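Local atomic coordinates of reticulocyte-binding protein 2a (Plasmodium vivax, PDB entry 4Z8N), a protein that probably binds a receptor on the red-cell surface during parasite invasion, here represented by its alpha-helical erythrocyte-binding domain. Residues V244-S247 against T248-K251; N57-M60 against S61-N65. All coordinates share one frame; numbering follows the deposited sequence.

Interaction 1 of 2, residues V244-S247 against T248-K251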
loop_
_atom_site.group_PDB
_atom_site.type_symbol
_atom_site.label_atom_id
_atom_site.label_comp_id
_atom_site.label_asym_id
_atom_site.label_seq_id
_atom_site.Cartn_x
_atom_site.Cartn_y
_atom_site.Cartn_z
ATOM N N VAL A 244 -3.405 -28.651 21.478
ATOM C CA VAL A 244 -2.283 -28.781 20.551
ATOM C C VAL A 244 -0.965 -28.576 21.296
ATOM O O VAL A 244 -0.946 -27.965 22.366
ATOM C CB VAL A 244 -2.369 -27.767 19.379
ATOM C CG1 VAL A 244 -3.648 -27.963 18.582
ATOM C CG2 VAL A 244 -2.267 -26.339 19.893
ATOM N N PRO A 245 0.141 -29.105 20.749
ATOM C CA PRO A 245 1.453 -28.807 21.334
ATOM C C PRO A 245 1.852 -27.353 21.091
ATOM O O PRO A 245 1.320 -26.723 20.174
ATOM C CB PRO A 245 2.393 -29.773 20.605
ATOM C CG PRO A 245 1.695 -30.086 19.322
ATOM C CD PRO A 245 0.234 -30.090 19.657
ATOM N N LEU A 246 2.775 -26.836 21.897
ATOM C CA LEU A 246 3.157 -25.427 21.834
ATOM C C LEU A 246 3.757 -25.028 20.488
ATOM O O LEU A 246 3.458 -23.952 19.968
ATOM C CB LEU A 246 4.147 -25.094 22.953
ATOM C CG LEU A 246 4.657 -23.649 22.974
ATOM C CD1 LEU A 246 3.499 -22.668 23.100
ATOM C CD2 LEU A 246 5.661 -23.443 24.096
ATOM N N SER A 247 4.606 -25.889 19.934
ATOM C CA SER A 247 5.248 -25.615 18.651
ATOM C C SER A 247 4.206 -25.365 17.567
ATOM O O SER A 247 4.390 -24.520 16.690
ATOM C CB SER A 247 6.161 -26.772 18.248
ATOM O OG SER A 247 5.410 -27.949 18.007
ATOM N N THR A 248 3.108 -26.111 17.640
ATOM C CA THR A 248 1.987 -25.927 16.730
ATOM C C THR A 248 1.276 -24.611 17.024
ATOM O O THR A 248 0.924 -23.864 16.111
ATOM C CB THR A 248 0.982 -27.090 16.837
ATOM O OG1 THR A 248 1.624 -28.316 16.466
ATOM C CG2 THR A 248 -0.217 -26.853 15.929
ATOM N N LEU A 249 1.082 -24.334 18.309
ATOM C CA LEU A 249 0.365 -23.145 18.756
ATOM C C LEU A 249 1.018 -21.859 18.265
ATOM O O LEU A 249 0.328 -20.928 17.845
ATOM C CB LEU A 249 0.272 -23.125 20.281
ATOM C CG LEU A 249 -0.693 -22.098 20.869
ATOM C CD1 LEU A 249 -2.132 -22.520 20.615
ATOM C CD2 LEU A 249 -0.437 -21.900 22.357
ATOM N N LYS A 250 2.345 -21.810 18.326
ATOM C CA LYS A 250 3.093 -20.642 17.869
ATOM C C LYS A 250 2.807 -20.348 16.403
ATOM O O LYS A 250 2.591 -19.196 16.020
ATOM C CB LYS A 250 4.596 -20.845 18.072
ATOM C CG LYS A 250 5.037 -20.884 19.523
ATOM C CD LYS A 250 6.500 -20.490 19.649
ATOM C CE LYS A 250 7.326 -21.595 20.281
ATOM N NZ LYS A 250 8.741 -21.177 20.490
ATOM N N LYS A 251 2.805 -21.397 15.589
ATOM C CA LYS A 251 2.570 -21.254 14.157
ATOM C C LYS A 251 1.128 -20.845 13.873
ATOM O O LYS A 251 0.873 -20.040 12.977
ATOM C CB LYS A 251 2.913 -22.552 13.425
ATOM C CG LYS A 251 3.241 -22.361 11.961
ATOM C CD LYS A 251 3.051 -23.643 11.178
ATOM C CE LYS A 251 3.201 -23.392 9.698
ATOM N NZ LYS A 251 4.324 -22.447 9.418
#
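L249 reaches back across the first turn of helix 246-297 to V244 and L246, while its own backbone N takes up the carbonyl of P245, the N-cap residue. Followed outward, L249 starts at CB, which rests 3.3 Å from O of L246. CG lies anti to the backbone N (chi1 -168°), and from there the two methyls part company. CD1 meets CG2 of V244 at 3.9 Å, the two side chains crossing at about a right angle; CD2 goes to CD1 of L246, 4.1 Å away. The leucine fork thus straddles the helix start, one prong on the residue before the cap and the other on the first residue of the helix. In the backbone, N of L249 donates to O of P245 at 3.0 Å and in the carbonyl plane, with a weak second bond to the same oxygen from N of T248. One residue further along, N of K250 donates to O of L246 at 2.9 Å, nearly straight on to the carbonyl. On the more open side, CG of P245 comes 3.4 Å from OG1 of T248; the threonine's other branch, CG2, faces CB of V244. K250 lays its CG against O of L246; its chain bends at chi3 and NZ bonds to O of Y134 in the last turn of helix 119-136 and to OD1 of N138 just past its end. V244 is backbone-bonded to C146, and L246 and L249 both pack on that half-cystine of the C142-C146 disulfide, so the helix start sits against the disulfide-bearing connection between helices 119-136 and 149-162.

Interaction 2 of 2, residues N57-M60 against S61-N65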
loop_
_atom_site.group_PDB
_atom_site.type_symbol
_atom_site.label_atom_id
_atom_site.label_comp_id
_atom_site.label_asym_id
_atom_site.label_seq_id
_atom_site.Cartn_x
_atom_site.Cartn_y
_atom_site.Cartn_z
ATOM N N ASN A 57 10.392 -0.167 18.483
ATOM C CA ASN A 57 10.215 1.281 18.587
ATOM C C ASN A 57 11.401 2.108 18.069
ATOM O O ASN A 57 11.189 3.094 17.359
ATOM C CB ASN A 57 9.896 1.675 20.033
ATOM C CG ASN A 57 8.462 1.366 20.417
ATOM O OD1 ASN A 57 7.562 1.396 19.577
ATOM N ND2 ASN A 57 8.241 1.067 21.692
ATOM N N PRO A 58 12.649 1.727 18.414
ATOM C CA PRO A 58 13.753 2.480 17.806
ATOM C C PRO A 58 13.839 2.274 16.295
ATOM O O PRO A 58 14.235 3.189 15.572
ATOM C CB PRO A 58 14.996 1.910 18.499
ATOM C CG PRO A 58 14.492 1.340 19.774
ATOM C CD PRO A 58 13.140 0.794 19.444
ATOM N N LEU A 59 13.471 1.083 15.829
ATOM C CA LEU A 59 13.474 0.787 14.401
ATOM C C LEU A 59 12.457 1.652 13.663
ATOM O O LEU A 59 12.763 2.221 12.615
ATOM C CB LEU A 59 13.184 -0.695 14.151
ATOM C CG LEU A 59 13.045 -1.113 12.683
ATOM C CD1 LEU A 59 14.316 -0.809 11.903
ATOM C CD2 LEU A 59 12.687 -2.583 12.571
ATOM N N MET A 60 11.252 1.748 14.218
ATOM C CA MET A 60 10.199 2.573 13.631
ATOM C C MET A 60 10.622 4.039 13.577
ATOM O O MET A 60 10.341 4.742 12.605
ATOM C CB MET A 60 8.894 2.431 14.421
ATOM C CG MET A 60 7.768 3.312 13.903
ATOM S SD MET A 60 7.283 2.888 12.211
ATOM C CE MET A 60 6.153 1.526 12.490
ATOM N N SER A 61 11.302 4.490 14.625
ATOM C CA SER A 61 11.772 5.867 14.696
ATOM C C SER A 61 12.792 6.156 13.598
ATOM O O SER A 61 12.763 7.219 12.980
ATOM C CB SER A 61 12.375 6.155 16.072
ATOM O OG SER A 61 11.390 6.056 17.087
ATOM N N SER A 62 13.683 5.201 13.353
ATOM C CA SER A 62 14.701 5.348 12.319
ATOM C C SER A 62 14.074 5.391 10.927
ATOM O O SER A 62 14.501 6.163 10.067
ATOM C CB SER A 62 15.720 4.210 12.402
ATOM O OG SER A 62 16.408 4.236 13.642
ATOM N N ILE A 63 13.061 4.557 10.715
ATOM C CA ILE A 63 12.326 4.543 9.457
ATOM C C ILE A 63 11.577 5.855 9.263
ATOM O O ILE A 63 11.642 6.470 8.200
ATOM C CB ILE A 63 11.327 3.371 9.398
ATOM C CG1 ILE A 63 12.069 2.036 9.469
ATOM C CG2 ILE A 63 10.482 3.445 8.131
ATOM C CD1 ILE A 63 11.151 0.833 9.531
ATOM N N GLN A 64 10.873 6.278 10.308
ATOM C CA GLN A 64 10.076 7.497 10.266
ATOM C C GLN A 64 10.942 8.720 9.976
ATOM O O GLN A 64 10.546 9.603 9.214
ATOM C CB GLN A 64 9.324 7.681 11.586
ATOM C CG GLN A 64 8.069 8.525 11.469
ATOM C CD GLN A 64 6.892 7.913 12.202
ATOM O OE1 GLN A 64 7.068 7.123 13.131
ATOM N NE2 GLN A 64 5.684 8.271 11.783
ATOM N N ASN A 65 12.125 8.764 10.582
ATOM C CA ASN A 65 13.064 9.855 10.343
ATOM C C ASN A 65 13.553 9.866 8.901
ATOM O O ASN A 65 13.707 10.928 8.297
ATOM C CB ASN A 65 14.258 9.763 11.296
ATOM C CG ASN A 65 13.868 10.004 12.741
ATOM O OD1 ASN A 65 12.892 10.697 13.024
ATOM N ND2 ASN A 65 14.633 9.431 13.663
#
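With chi1 of -64° in S61 and -62° in S62, each serine hydroxyl lies anti to its own carbonyl carbon and swings back over the preceding turn of helix 42-69, the classic serine-to-carbonyl bond of an alpha-helix at i-4. OG of S61 donates to O of N57 at 3.0 Å, and OG of S62 to O of P58 at 3.1 Å. Each oxygen is also taken by the serine's own backbone N, so two donors grip it from opposite faces of the carbonyl plane. The kink at P58, whose N makes no bond to the turn before, falls within this doubled pairing. Regular backbone bonds follow from I63 to L59 and from Q64 to M60. On the buried flank, CD1 of I63 comes 4.2 Å from CG of L59, both side chains also packing on M126 of helix 119-136. M60 bends at chi2 and chi3 and packs on Y22, P23, F24 and M28. Where M60 and Q64 cross, the amide end of the glutamine returns toward the methionine, its OE1 stopping 4.0 Å from CG of M60.

Overall arrangement
Interactions 1 and 2 are separate local contacts within the Rh5-type coiled-coil region, their centres 32 Å apart and their nearest atoms about 20 Å apart. Interaction 2 lies along helix 42-69, its centre about 19 Å from that of the chain; interaction 1 opens the last long helix, 246-297, its centre about 31 Å from that of the chain. Helix 119-136 relates them: L59 and I63 pack on its side, whereas K250 bonds to Y134 near its end and to N138 just beyond. The same helix carries E120, a calcium-binding residue of this protein, with no calcium bound to this chain in the model, about 11 Å from L59 between side chains. Interaction 1 is remote from that site.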